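Local coordinates for protein metazoan TIR-STING fusion (Crassostrea gigas, PDB 6WT6) that joins a TIR domain to a STING-type ligand-binding domain in a single chain, a fusion of two signalling-related folds, at residues Ile35-Asp40 with Cys61-Asp66; Asn86-Ile91 with Cys119-Leu124; Ile91-Leu96 with Gly126-Asp131; Phe217-Gln222 with Tyr273-Glu278. All coordinates share one frame; numbering follows the deposited sequence.

Interaction 1. Residues Ile35-Asp40 with Cys61-Asp66; sequences ISYCAD and CFAERD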
loop_
_atom_site.group_PDB
_atom_site.type_symbol
_atom_site.label_atom_id
_atom_site.label_comp_id
_atom_site.label_asym_id
_atom_site.label_seq_id
_atom_site.Cartn_x
_atom_site.Cartn_y
_atom_site.Cartn_z
ATOM N N ILE A 35 -10.560 24.212 -5.133
ATOM C CA ILE A 35 -11.913 24.172 -4.596
ATOM C C ILE A 35 -12.620 22.964 -5.201
ATOM O O ILE A 35 -12.975 22.965 -6.382
ATOM C CB ILE A 35 -12.665 25.478 -4.881
ATOM C CG1 ILE A 35 -11.998 26.631 -4.132
ATOM C CG2 ILE A 35 -14.128 25.358 -4.489
ATOM C CD1 ILE A 35 -12.647 27.968 -4.359
ATOM N N SER A 36 -12.806 21.925 -4.390
ATOM C CA SER A 36 -13.500 20.712 -4.802
ATOM C C SER A 36 -14.965 20.829 -4.401
ATOM O O SER A 36 -15.282 20.936 -3.211
ATOM C CB SER A 36 -12.861 19.477 -4.168
ATOM O OG SER A 36 -13.453 18.286 -4.651
ATOM N N TYR A 37 -15.853 20.807 -5.392
ATOM C CA TYR A 37 -17.275 20.989 -5.152
ATOM C C TYR A 37 -18.063 20.064 -6.065
ATOM O O TYR A 37 -17.575 19.622 -7.108
ATOM C CB TYR A 37 -17.701 22.446 -5.376
ATOM C CG TYR A 37 -17.502 22.935 -6.796
ATOM C CD1 TYR A 37 -16.244 23.317 -7.253
ATOM C CD2 TYR A 37 -18.571 23.025 -7.677
ATOM C CE1 TYR A 37 -16.060 23.764 -8.550
ATOM C CE2 TYR A 37 -18.397 23.473 -8.970
ATOM C CZ TYR A 37 -17.143 23.839 -9.404
ATOM O OH TYR A 37 -16.971 24.287 -10.694
ATOM N N CYS A 38 -19.294 19.765 -5.650
ATOM C CA CYS A 38 -20.230 19.045 -6.503
ATOM C C CYS A 38 -20.897 20.035 -7.449
ATOM O O CYS A 38 -21.607 20.942 -7.005
ATOM C CB CYS A 38 -21.279 18.313 -5.668
ATOM S SG CYS A 38 -22.594 17.556 -6.659
ATOM N N ALA A 39 -20.667 19.862 -8.753
ATOM C CA ALA A 39 -21.213 20.798 -9.729
ATOM C C ALA A 39 -22.735 20.755 -9.791
ATOM O O ALA A 39 -23.353 21.726 -10.244
ATOM C CB ALA A 39 -20.613 20.518 -11.106
ATOM N N ASP A 40 -23.353 19.660 -9.340
ATOM C CA ASP A 40 -24.808 19.550 -9.363
ATOM C C ASP A 40 -25.470 20.411 -8.294
ATOM O O ASP A 40 -26.569 20.929 -8.521
ATOM C CB ASP A 40 -25.243 18.091 -9.197
ATOM C CG ASP A 40 -24.774 17.208 -10.341
ATOM O OD1 ASP A 40 -24.601 17.723 -11.459
ATOM O OD2 ASP A 40 -24.584 15.992 -10.114
ATOM N N CYS A 61 -7.788 27.239 -8.102
ATOM C CA CYS A 61 -8.197 26.432 -9.245
ATOM C C CYS A 61 -9.675 26.104 -9.089
ATOM O O CYS A 61 -10.075 25.493 -8.091
ATOM C CB CYS A 61 -7.363 25.153 -9.345
ATOM S SG CYS A 61 -7.867 24.016 -10.664
ATOM N N PHE A 62 -10.479 26.510 -10.071
ATOM C CA PHE A 62 -11.929 26.365 -10.022
ATOM C C PHE A 62 -12.389 25.626 -11.271
ATOM O O PHE A 62 -12.131 26.081 -12.390
ATOM C CB PHE A 62 -12.605 27.736 -9.918
ATOM C CG PHE A 62 -14.045 27.676 -9.495
ATOM C CD1 PHE A 62 -14.380 27.358 -8.191
ATOM C CD2 PHE A 62 -15.060 27.956 -10.394
ATOM C CE1 PHE A 62 -15.703 27.309 -7.794
ATOM C CE2 PHE A 62 -16.386 27.909 -10.001
ATOM C CZ PHE A 62 -16.707 27.585 -8.698
ATOM N N ALA A 63 -13.080 24.499 -11.077
ATOM C CA ALA A 63 -13.406 23.599 -12.180
ATOM C C ALA A 63 -14.149 24.319 -13.302
ATOM O O ALA A 63 -13.723 24.290 -14.463
ATOM C CB ALA A 63 -14.230 22.417 -11.661
ATOM N N GLU A 64 -15.263 24.976 -12.964
ATOM C CA GLU A 64 -16.076 25.666 -13.966
ATOM C C GLU A 64 -15.244 26.629 -14.804
ATOM O O GLU A 64 -15.391 26.687 -16.031
ATOM C CB GLU A 64 -17.215 26.423 -13.280
ATOM C CG GLU A 64 -17.972 27.381 -14.184
ATOM C CD GLU A 64 -18.751 28.427 -13.402
ATOM O OE1 GLU A 64 -18.116 29.329 -12.811
ATOM O OE2 GLU A 64 -19.998 28.347 -13.377
ATOM N N ARG A 65 -14.363 27.392 -14.159
ATOM C CA ARG A 65 -13.598 28.412 -14.868
ATOM C C ARG A 65 -12.380 27.825 -15.568
ATOM O O ARG A 65 -12.114 28.146 -16.733
ATOM C CB ARG A 65 -13.163 29.504 -13.892
ATOM C CG ARG A 65 -12.015 30.356 -14.388
ATOM C CD ARG A 65 -11.524 31.298 -13.304
ATOM N NE ARG A 65 -10.808 30.578 -12.256
ATOM C CZ ARG A 65 -10.448 31.116 -11.097
ATOM N NH1 ARG A 65 -10.744 32.381 -10.835
ATOM N NH2 ARG A 65 -9.798 30.389 -10.199
ATOM N N ASP A 66 -11.642 26.957 -14.878
ATOM C CA ASP A 66 -10.329 26.505 -15.319
ATOM C C ASP A 66 -10.357 25.206 -16.119
ATOM O O ASP A 66 -9.478 25.001 -16.964
ATOM C CB ASP A 66 -9.399 26.341 -14.105
ATOM C CG ASP A 66 -9.248 27.633 -13.298
ATOM O OD1 ASP A 66 -8.962 28.690 -13.898
ATOM O OD2 ASP A 66 -9.418 27.593 -12.061
#
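Ile-35 N donates to Cys-61 O over 3.3 Å with an N-H...O angle of 174°, tying strand 31-36 to strand 60-62. These neighbours in the parallel sheet belong to a beta-alpha-beta unit of the flavodoxin-like TIR fold, with helix 43-56 as the crossover. Past this bond the backbones part: the chain through residues 38-40 is loop, whereas Phe-62 is the N-cap of helix 63-66.

Two rings bridge the parting chains. Tyr-37 and Phe-62 form an offset stack, centroids 4.8 Å apart and planes only 13° from parallel, in which Tyr-37 CE1 sits 3.6 Å above the Phe-62 face, toward its rim. The methyl CG2 of Ile-35 meets the same ring at its edge, 4.1 Å from Phe-62 CE1. Ala-46 and Leu-50 of helix 43-56 also touch this aromatic group. Tyr-37 CG stands between its backbone N and carbonyl carbon (chi1 63°), which directs the phenol across to the start of the short helix. There Glu-64 N, near the plane of the tyrosine ring, donates to the hydroxyl, while the Glu-64 carboxylate is engaged by Arg-47. Tyr-37 OH lies 2.9 Å from Glu-64 N and 3.5 Å from Ala-63 CB.

Interaction 2. Residues Asn86-Ile91 with Cys119-Leu124; sequences NVILVI and CLVPVL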
loop_
_atom_site.group_PDB
_atom_site.type_symbol
_atom_site.label_atom_id
_atom_site.label_comp_id
_atom_site.label_asym_id
_atom_site.label_seq_id
_atom_site.Cartn_x
_atom_site.Cartn_y
_atom_site.Cartn_z
ATOM N N ASN A 86 -3.332 23.673 -0.831
ATOM C CA ASN A 86 -4.454 23.209 -0.033
ATOM C C ASN A 86 -5.596 22.773 -0.946
ATOM O O ASN A 86 -5.698 23.198 -2.099
ATOM C CB ASN A 86 -4.937 24.299 0.938
ATOM C CG ASN A 86 -3.928 24.590 2.043
ATOM O OD1 ASN A 86 -3.003 25.383 1.865
ATOM N ND2 ASN A 86 -4.112 23.957 3.195
ATOM N N VAL A 87 -6.450 21.899 -0.421
ATOM C CA VAL A 87 -7.674 21.478 -1.096
ATOM C C VAL A 87 -8.844 21.846 -0.195
ATOM O O VAL A 87 -8.918 21.389 0.954
ATOM C CB VAL A 87 -7.678 19.972 -1.411
ATOM C CG1 VAL A 87 -9.037 19.545 -1.942
ATOM C CG2 VAL A 87 -6.592 19.642 -2.418
ATOM N N ILE A 88 -9.754 22.667 -0.711
ATOM C CA ILE A 88 -10.932 23.113 0.023
ATOM C C ILE A 88 -12.106 22.225 -0.370
ATOM O O ILE A 88 -12.511 22.197 -1.539
ATOM C CB ILE A 88 -11.235 24.593 -0.259
ATOM C CG1 ILE A 88 -10.140 25.487 0.332
ATOM C CG2 ILE A 88 -12.595 24.981 0.291
ATOM C CD1 ILE A 88 -10.271 26.943 -0.050
ATOM N N LEU A 89 -12.649 21.492 0.601
ATOM C CA LEU A 89 -13.798 20.618 0.388
ATOM C C LEU A 89 -15.070 21.355 0.786
ATOM O O LEU A 89 -15.210 21.777 1.939
ATOM C CB LEU A 89 -13.663 19.326 1.195
ATOM C CG LEU A 89 -12.498 18.383 0.887
ATOM C CD1 LEU A 89 -12.540 17.181 1.822
ATOM C CD2 LEU A 89 -12.525 17.933 -0.564
ATOM N N VAL A 90 -15.992 21.508 -0.164
ATOM C CA VAL A 90 -17.286 22.136 0.089
ATOM C C VAL A 90 -18.276 21.013 0.385
ATOM O O VAL A 90 -18.819 20.387 -0.527
ATOM C CB VAL A 90 -17.741 22.996 -1.090
ATOM C CG1 VAL A 90 -19.036 23.717 -0.748
ATOM C CG2 VAL A 90 -16.654 23.986 -1.478
ATOM N N ILE A 91 -18.518 20.764 1.668
ATOM C CA ILE A 91 -19.291 19.615 2.123
ATOM C C ILE A 91 -20.623 20.122 2.660
ATOM O O ILE A 91 -20.681 20.748 3.727
ATOM C CB ILE A 91 -18.534 18.809 3.183
ATOM C CG1 ILE A 91 -17.226 18.272 2.598
ATOM C CG2 ILE A 91 -19.405 17.678 3.708
ATOM C CD1 ILE A 91 -16.450 17.391 3.546
ATOM N N CYS A 119 -3.051 19.696 4.404
ATOM C CA CYS A 119 -3.595 19.996 3.084
ATOM C C CYS A 119 -5.096 20.285 3.107
ATOM O O CYS A 119 -5.542 21.299 2.562
ATOM C CB CYS A 119 -3.296 18.834 2.129
ATOM S SG CYS A 119 -4.049 18.964 0.495
ATOM N N LEU A 120 -5.885 19.401 3.715
ATOM C CA LEU A 120 -7.335 19.486 3.589
ATOM C C LEU A 120 -7.898 20.669 4.366
ATOM O O LEU A 120 -7.453 20.982 5.472
ATOM C CB LEU A 120 -7.987 18.188 4.066
ATOM C CG LEU A 120 -8.001 17.020 3.073
ATOM C CD1 LEU A 120 -8.499 15.745 3.735
ATOM C CD2 LEU A 120 -8.860 17.353 1.858
ATOM N N VAL A 121 -8.875 21.337 3.763
ATOM C CA VAL A 121 -9.635 22.403 4.408
ATOM C C VAL A 121 -11.115 22.073 4.250
ATOM O O VAL A 121 -11.748 22.508 3.275
ATOM C CB VAL A 121 -9.296 23.779 3.811
ATOM C CG1 VAL A 121 -10.106 24.874 4.497
ATOM C CG2 VAL A 121 -7.808 24.060 3.942
ATOM N N PRO A 122 -11.704 21.293 5.162
ATOM C CA PRO A 122 -13.125 20.927 5.038
ATOM C C PRO A 122 -14.022 22.100 5.408
ATOM O O PRO A 122 -13.953 22.621 6.524
ATOM C CB PRO A 122 -13.280 19.764 6.030
ATOM C CG PRO A 122 -11.877 19.326 6.362
ATOM C CD PRO A 122 -11.039 20.557 6.248
ATOM N N VAL A 123 -14.873 22.510 4.470
ATOM C CA VAL A 123 -15.813 23.606 4.674
ATOM C C VAL A 123 -17.205 23.000 4.795
ATOM O O VAL A 123 -17.753 22.471 3.819
ATOM C CB VAL A 123 -15.750 24.635 3.538
ATOM C CG1 VAL A 123 -16.749 25.750 3.782
ATOM C CG2 VAL A 123 -14.347 25.197 3.423
ATOM N N LEU A 124 -17.778 23.080 5.992
ATOM C CA LEU A 124 -19.060 22.455 6.284
ATOM C C LEU A 124 -20.188 23.466 6.107
ATOM O O LEU A 124 -20.122 24.582 6.633
ATOM C CB LEU A 124 -19.066 21.887 7.704
ATOM C CG LEU A 124 -18.469 20.492 7.929
ATOM C CD1 LEU A 124 -17.002 20.403 7.530
ATOM C CD2 LEU A 124 -18.651 20.061 9.377
#
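Leu-89 lays its methyl CD1 against CD2 of Leu-120, 3.7 Å away, the two side chains slanting across one another on the sheet face they share with Val-87 and Ile-91. That face is covered by helix 104-108, where Met-105 meets Leu-89 and Ala-108 meets Leu-120. On the other face Ile-88 CG2 touches Val-123 CG2 at 3.6 Å. The CG1 branch of Ile-88, held beside its own backbone N and anti to the carbonyl carbon (chi1 -68°), runs alongside Val-121, pointing the same way. Helix 153-159 packs over this group.

Between the faces lies an in-register pairing of strands 87-91 and 120-124, whose directions differ by 21°. Val-87 O accepts from Val-121 N at 2.8 Å, and Leu-89 O from Val-123 N at 2.7 Å; Val-121 O and Val-123 O return the bonds to Leu-89 N and Ile-91 N. Pro-122, which has no N-H, falls at a position whose nitrogen takes no part in this ladder. Where the pairing begins, Cys-119 O is gripped twice, by Val-87 N at 3.2 Å and by Asn-86 ND2 at 3.1 Å, from opposite faces of its carbonyl plane. Strand 120-124 is the outermost on its side within the chain, and the whole is the parallel, helix-flanked sheet characteristic of the TIR domain.

Interaction 3. Residues Ile91-Leu96 with Gly126-Asp131; sequences ISPASL and GGVKVD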
loop_
_atom_site.group_PDB
_atom_site.type_symbol
_atom_site.label_atom_id
_atom_site.label_comp_id
_atom_site.label_asym_id
_atom_site.label_seq_id
_atom_site.Cartn_x
_atom_site.Cartn_y
_atom_site.Cartn_z
ATOM N N ILE A 91 -18.518 20.764 1.668
ATOM C CA ILE A 91 -19.291 19.615 2.123
ATOM C C ILE A 91 -20.623 20.122 2.660
ATOM O O ILE A 91 -20.681 20.748 3.727
ATOM C CB ILE A 91 -18.534 18.809 3.183
ATOM C CG1 ILE A 91 -17.226 18.272 2.598
ATOM C CG2 ILE A 91 -19.405 17.678 3.708
ATOM C CD1 ILE A 91 -16.450 17.391 3.546
ATOM N N SER A 92 -21.697 19.837 1.926
ATOM C CA SER A 92 -23.054 20.233 2.283
ATOM C C SER A 92 -23.899 18.984 2.513
ATOM O O SER A 92 -23.396 17.865 2.345
ATOM C CB SER A 92 -23.653 21.106 1.178
ATOM O OG SER A 92 -23.844 20.363 -0.014
ATOM N N PRO A 93 -25.170 19.114 2.915
ATOM C CA PRO A 93 -26.032 17.922 2.929
ATOM C C PRO A 93 -26.185 17.281 1.562
ATOM O O PRO A 93 -26.238 16.051 1.462
ATOM C CB PRO A 93 -27.368 18.462 3.465
ATOM C CG PRO A 93 -27.287 19.946 3.302
ATOM C CD PRO A 93 -25.849 20.267 3.533
ATOM N N ALA A 94 -26.246 18.086 0.500
ATOM C CA ALA A 94 -26.371 17.540 -0.846
ATOM C C ALA A 94 -25.053 16.978 -1.361
ATOM O O ALA A 94 -25.059 16.077 -2.208
ATOM C CB ALA A 94 -26.895 18.610 -1.804
ATOM N N SER A 95 -23.921 17.492 -0.867
ATOM C CA SER A 95 -22.625 16.995 -1.323
ATOM C C SER A 95 -22.426 15.530 -0.964
ATOM O O SER A 95 -21.701 14.813 -1.664
ATOM C CB SER A 95 -21.494 17.837 -0.731
ATOM O OG SER A 95 -21.414 19.110 -1.348
ATOM N N LEU A 96 -23.057 15.065 0.114
ATOM C CA LEU A 96 -22.896 13.675 0.521
ATOM C C LEU A 96 -23.738 12.728 -0.328
ATOM O O LEU A 96 -23.390 11.549 -0.462
ATOM C CB LEU A 96 -23.248 13.521 2.002
ATOM C CG LEU A 96 -22.565 14.508 2.955
ATOM C CD1 LEU A 96 -22.830 14.143 4.409
ATOM C CD2 LEU A 96 -21.071 14.581 2.685
ATOM N N GLY A 126 -24.612 24.081 5.961
ATOM C CA GLY A 126 -25.904 23.580 6.385
ATOM C C GLY A 126 -25.915 22.854 7.709
ATOM O O GLY A 126 -26.918 22.212 8.038
ATOM N N GLY A 127 -24.835 22.929 8.478
ATOM C CA GLY A 127 -24.800 22.294 9.779
ATOM C C GLY A 127 -24.772 20.782 9.715
ATOM O O GLY A 127 -25.510 20.111 10.443
ATOM N N VAL A 128 -23.927 20.228 8.841
ATOM C CA VAL A 128 -23.780 18.778 8.792
ATOM C C VAL A 128 -23.034 18.278 10.020
ATOM O O VAL A 128 -23.257 17.146 10.469
ATOM C CB VAL A 128 -23.080 18.347 7.489
ATOM C CG1 VAL A 128 -23.883 18.803 6.280
ATOM C CG2 VAL A 128 -21.665 18.894 7.430
ATOM N N LYS A 129 -22.150 19.108 10.584
ATOM C CA LYS A 129 -21.376 18.799 11.783
ATOM C C LYS A 129 -20.346 17.703 11.524
ATOM O O LYS A 129 -20.485 16.903 10.591
ATOM C CB LYS A 129 -22.303 18.414 12.943
ATOM C CG LYS A 129 -23.308 19.500 13.315
ATOM C CD LYS A 129 -24.648 18.907 13.731
ATOM C CE LYS A 129 -25.643 19.997 14.107
ATOM N NZ LYS A 129 -26.970 19.439 14.490
ATOM N N VAL A 130 -19.307 17.665 12.362
ATOM C CA VAL A 130 -18.154 16.809 12.101
ATOM C C VAL A 130 -18.527 15.334 12.224
ATOM O O VAL A 130 -18.027 14.492 11.468
ATOM C CB VAL A 130 -16.995 17.192 13.042
ATOM C CG1 VAL A 130 -15.873 16.167 12.973
ATOM C CG2 VAL A 130 -16.472 18.579 12.695
ATOM N N ASP A 131 -19.419 14.995 13.162
ATOM C CA ASP A 131 -19.745 13.590 13.399
ATOM C C ASP A 131 -20.431 12.949 12.197
ATOM O O ASP A 131 -20.256 11.749 11.953
ATOM C CB ASP A 131 -20.621 13.451 14.649
ATOM C CG ASP A 131 -20.723 12.010 15.141
ATOM O OD1 ASP A 131 -19.927 11.159 14.689
ATOM O OD2 ASP A 131 -21.604 11.730 15.982
#
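Val-128 pushes its methyl CG1 against the Ser-92/Pro-93 junction, 3.6 Å from Pro-93 N. The valine and the proline ring cross at about a right angle, and the methyl meets the ring at CD, beside the backbone, with Val-128 CG1 and Pro-93 CD 3.7 Å apart. The rotamer explains this reach: CG1 is anti to the valine carbonyl carbon (chi1 -59°), and CG2 of Val-128, standing between N and C, is turned instead toward Ile-91 O at a looser 4.3 Å. Gly-126 adds a second, slighter touch, its CA 4.4 Å from Pro-93 CD. Its backbone has a positive phi of 70°, a conformation that glycine adopts readily.

The contact between the segments is thus apolar, and polar order is found within 91-96. Ser-92 is the N-cap of the weakly bonded helix 93-97. Its CB points away from the loop, and Ser-92 OG accepts from Ser-95 N at 3.0 Å while also bonding to Asp-42. Ser-95 OG in turn is bonded to Val-90 O, which ties the helix start back to the strand.

In the fold, the contact lies where strand 84-91 passes into helix 93-97, against the loop that follows the adjacent strand 120-124; Leu-133 and Leu-137, farther along that loop, pack on Ile-91.

Interaction 4. Residues Phe217-Gln222 with Tyr273-Glu278; sequences FLFFPQ and YFFAGE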
loop_
_atom_site.group_PDB
_atom_site.type_symbol
_atom_site.label_atom_id
_atom_site.label_comp_id
_atom_site.label_asym_id
_atom_site.label_seq_id
_atom_site.Cartn_x
_atom_site.Cartn_y
_atom_site.Cartn_z
ATOM N N PHE A 217 9.759 -21.459 1.091
ATOM C CA PHE A 217 10.095 -20.716 2.298
ATOM C C PHE A 217 10.459 -19.285 1.922
ATOM O O PHE A 217 11.376 -19.059 1.124
ATOM C CB PHE A 217 11.228 -21.404 3.057
ATOM C CG PHE A 217 10.801 -22.671 3.741
ATOM C CD1 PHE A 217 10.538 -22.685 5.102
ATOM C CD2 PHE A 217 10.625 -23.840 3.018
ATOM C CE1 PHE A 217 10.130 -23.843 5.731
ATOM C CE2 PHE A 217 10.215 -25.005 3.642
ATOM C CZ PHE A 217 9.969 -25.006 5.002
ATOM N N LEU A 218 9.726 -18.327 2.478
ATOM C CA LEU A 218 9.888 -16.911 2.176
ATOM C C LEU A 218 10.534 -16.236 3.377
ATOM O O LEU A 218 9.984 -16.267 4.483
ATOM C CB LEU A 218 8.541 -16.266 1.852
ATOM C CG LEU A 218 7.757 -16.858 0.682
ATOM C CD1 LEU A 218 6.337 -16.330 0.698
ATOM C CD2 LEU A 218 8.447 -16.539 -0.645
ATOM N N PHE A 219 11.696 -15.630 3.160
ATOM C CA PHE A 219 12.526 -15.143 4.252
ATOM C C PHE A 219 12.256 -13.667 4.506
ATOM O O PHE A 219 12.248 -12.856 3.574
ATOM C CB PHE A 219 14.004 -15.398 3.959
ATOM C CG PHE A 219 14.369 -16.853 4.017
ATOM C CD1 PHE A 219 14.752 -17.436 5.214
ATOM C CD2 PHE A 219 14.284 -17.649 2.886
ATOM C CE1 PHE A 219 15.068 -18.781 5.273
ATOM C CE2 PHE A 219 14.601 -18.994 2.943
ATOM C CZ PHE A 219 14.991 -19.561 4.136
ATOM N N PHE A 220 12.042 -13.335 5.778
ATOM C CA PHE A 220 11.591 -12.015 6.213
ATOM C C PHE A 220 12.521 -11.567 7.335
ATOM O O PHE A 220 12.188 -11.693 8.522
ATOM C CB PHE A 220 10.128 -12.078 6.667
ATOM C CG PHE A 220 9.441 -10.738 6.782
ATOM C CD1 PHE A 220 10.115 -9.612 7.242
ATOM C CD2 PHE A 220 8.102 -10.615 6.445
ATOM C CE1 PHE A 220 9.467 -8.393 7.350
ATOM C CE2 PHE A 220 7.449 -9.402 6.553
ATOM C CZ PHE A 220 8.133 -8.287 7.004
ATOM N N PRO A 221 13.702 -11.051 6.997
ATOM C CA PRO A 221 14.584 -10.495 8.030
ATOM C C PRO A 221 13.967 -9.255 8.659
ATOM O O PRO A 221 13.380 -8.418 7.970
ATOM C CB PRO A 221 15.864 -10.155 7.258
ATOM C CG PRO A 221 15.398 -9.939 5.850
ATOM C CD PRO A 221 14.280 -10.924 5.647
ATOM N N GLN A 222 14.116 -9.137 9.984
ATOM C CA GLN A 222 13.473 -8.038 10.700
ATOM C C GLN A 222 13.977 -6.679 10.232
ATOM O O GLN A 222 13.225 -5.699 10.251
ATOM C CB GLN A 222 13.691 -8.185 12.206
ATOM C CG GLN A 222 13.023 -7.091 13.027
ATOM C CD GLN A 222 13.186 -7.295 14.517
ATOM O OE1 GLN A 222 13.800 -8.264 14.958
ATOM N NE2 GLN A 222 12.636 -6.379 15.303
ATOM N N TYR A 273 19.196 -31.221 4.282
ATOM C CA TYR A 273 17.795 -30.893 4.077
ATOM C C TYR A 273 17.693 -29.871 2.958
ATOM O O TYR A 273 18.463 -28.904 2.924
ATOM C CB TYR A 273 17.166 -30.359 5.365
ATOM C CG TYR A 273 16.802 -31.449 6.345
ATOM C CD1 TYR A 273 17.747 -31.970 7.221
ATOM C CD2 TYR A 273 15.516 -31.975 6.381
ATOM C CE1 TYR A 273 17.418 -32.976 8.117
ATOM C CE2 TYR A 273 15.176 -32.980 7.270
ATOM C CZ TYR A 273 16.132 -33.477 8.136
ATOM O OH TYR A 273 15.797 -34.477 9.024
ATOM N N PHE A 274 16.752 -30.094 2.045
ATOM C CA PHE A 274 16.589 -29.272 0.859
ATOM C C PHE A 274 15.347 -28.397 0.979
ATOM O O PHE A 274 14.347 -28.779 1.595
ATOM C CB PHE A 274 16.482 -30.141 -0.400
ATOM C CG PHE A 274 17.742 -30.891 -0.739
ATOM C CD1 PHE A 274 18.020 -32.109 -0.141
ATOM C CD2 PHE A 274 18.636 -30.388 -1.672
ATOM C CE1 PHE A 274 19.172 -32.810 -0.455
ATOM C CE2 PHE A 274 19.793 -31.087 -1.994
ATOM C CZ PHE A 274 20.060 -32.299 -1.381
ATOM N N PHE A 275 15.415 -27.215 0.374
ATOM C CA PHE A 275 14.271 -26.319 0.409
ATOM C C PHE A 275 14.343 -25.354 -0.764
ATOM O O PHE A 275 15.430 -24.950 -1.189
ATOM C CB PHE A 275 14.210 -25.543 1.732
ATOM C CG PHE A 275 15.389 -24.630 1.969
ATOM C CD1 PHE A 275 16.588 -25.125 2.468
ATOM C CD2 PHE A 275 15.290 -23.271 1.711
ATOM C CE1 PHE A 275 17.666 -24.281 2.695
ATOM C CE2 PHE A 275 16.365 -22.422 1.938
ATOM C CZ PHE A 275 17.553 -22.928 2.431
ATOM N N ALA A 276 13.170 -25.008 -1.289
ATOM C CA ALA A 276 13.052 -23.847 -2.157
ATOM C C ALA A 276 12.876 -22.616 -1.284
ATOM O O ALA A 276 12.021 -22.596 -0.394
ATOM C CB ALA A 276 11.875 -23.997 -3.117
ATOM N N GLY A 277 13.686 -21.598 -1.518
ATOM C CA GLY A 277 13.673 -20.436 -0.649
ATOM C C GLY A 277 14.096 -19.176 -1.371
ATOM O O GLY A 277 14.876 -19.211 -2.331
ATOM N N GLU A 278 13.581 -18.050 -0.889
ATOM C CA GLU A 278 13.951 -16.745 -1.408
ATOM C C GLU A 278 13.505 -15.688 -0.409
ATOM O O GLU A 278 12.694 -15.952 0.482
ATOM C CB GLU A 278 13.330 -16.494 -2.784
ATOM C CG GLU A 278 11.808 -16.479 -2.773
ATOM C CD GLU A 278 11.211 -16.570 -4.166
ATOM O OE1 GLU A 278 11.793 -17.281 -5.011
ATOM O OE2 GLU A 278 10.168 -15.927 -4.417
#
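Glu-278 O is approached by three groups of the other strand. Phe-219 N donates to it at 2.9 Å, with an N-H...O angle of 159°. Leu-218 CA adds a CA-H...O contact to the same oxygen at 3.4 Å. Phe-219 CD2 comes within 3.3 Å of Glu-278 O, which lies near the plane of that ring. Phe-217 O is likewise shared. It accepts from Glu-278 N at 3.2 Å and receives a CA-H...O contact from Gly-277, while Phe-217 N donates to Ala-276 O at 2.9 Å.

These bonds pair Phe-217 with Gly-277 and Leu-218 with Glu-278, joining two parallel neighbours in the interior of the five-stranded mixed sheet of the STING ligand-binding domain. The axes differ by 36°, and the bridges join the first residues of 217-222 to the last of 273-278.

On one side gather three phenylalanines. Phe-219 presents its edge to Gly-277 CA, and its CZ reaches Phe-275 CE2 at 3.9 Å, the two side chains crossing at about a right angle. With chi1 at 63°, the Phe-275 ring is tucked over its own backbone, between N and C, and leans toward Phe-219. Phe-275 CB meets Phe-217 CD2 at 4.2 Å. Helix 341-356 touches both Phe-217 and Phe-275. On the opposite face Leu-218 and Glu-278 lie side by side, Leu-218 CD2 being 4.0 Å from Glu-278 CG, and Glu-278 OE2 continues to a hydrogen bond with Tyr-187 OH.

Interactions 1 to 3 cluster in the TIR domain, while interaction 4 lies in the STING domain across the chain's centre, its centre 53, 48 and 52 Å from those of interactions 1, 2 and 3. Interactions 1 and 2 bear on adjacent strands of one parallel sheet and touch through Ser-36, whose N and O probably bond Ile-88 O and Val-90 N. Interactions 2 and 4, parallel pairings with no exposed touching residue, are core, one aliphatic and the other largely aromatic. Interaction 1, mixing ring stacking with a phenol-backbone bond, is largely buried, with Glu-64 exposed at its margin. Interaction 3 shares Ile-91 with interaction 2; there the chain passes from a regular ladder to a methyl-proline contact nearer the surface, Pro-93 and Gly-126 being exposed.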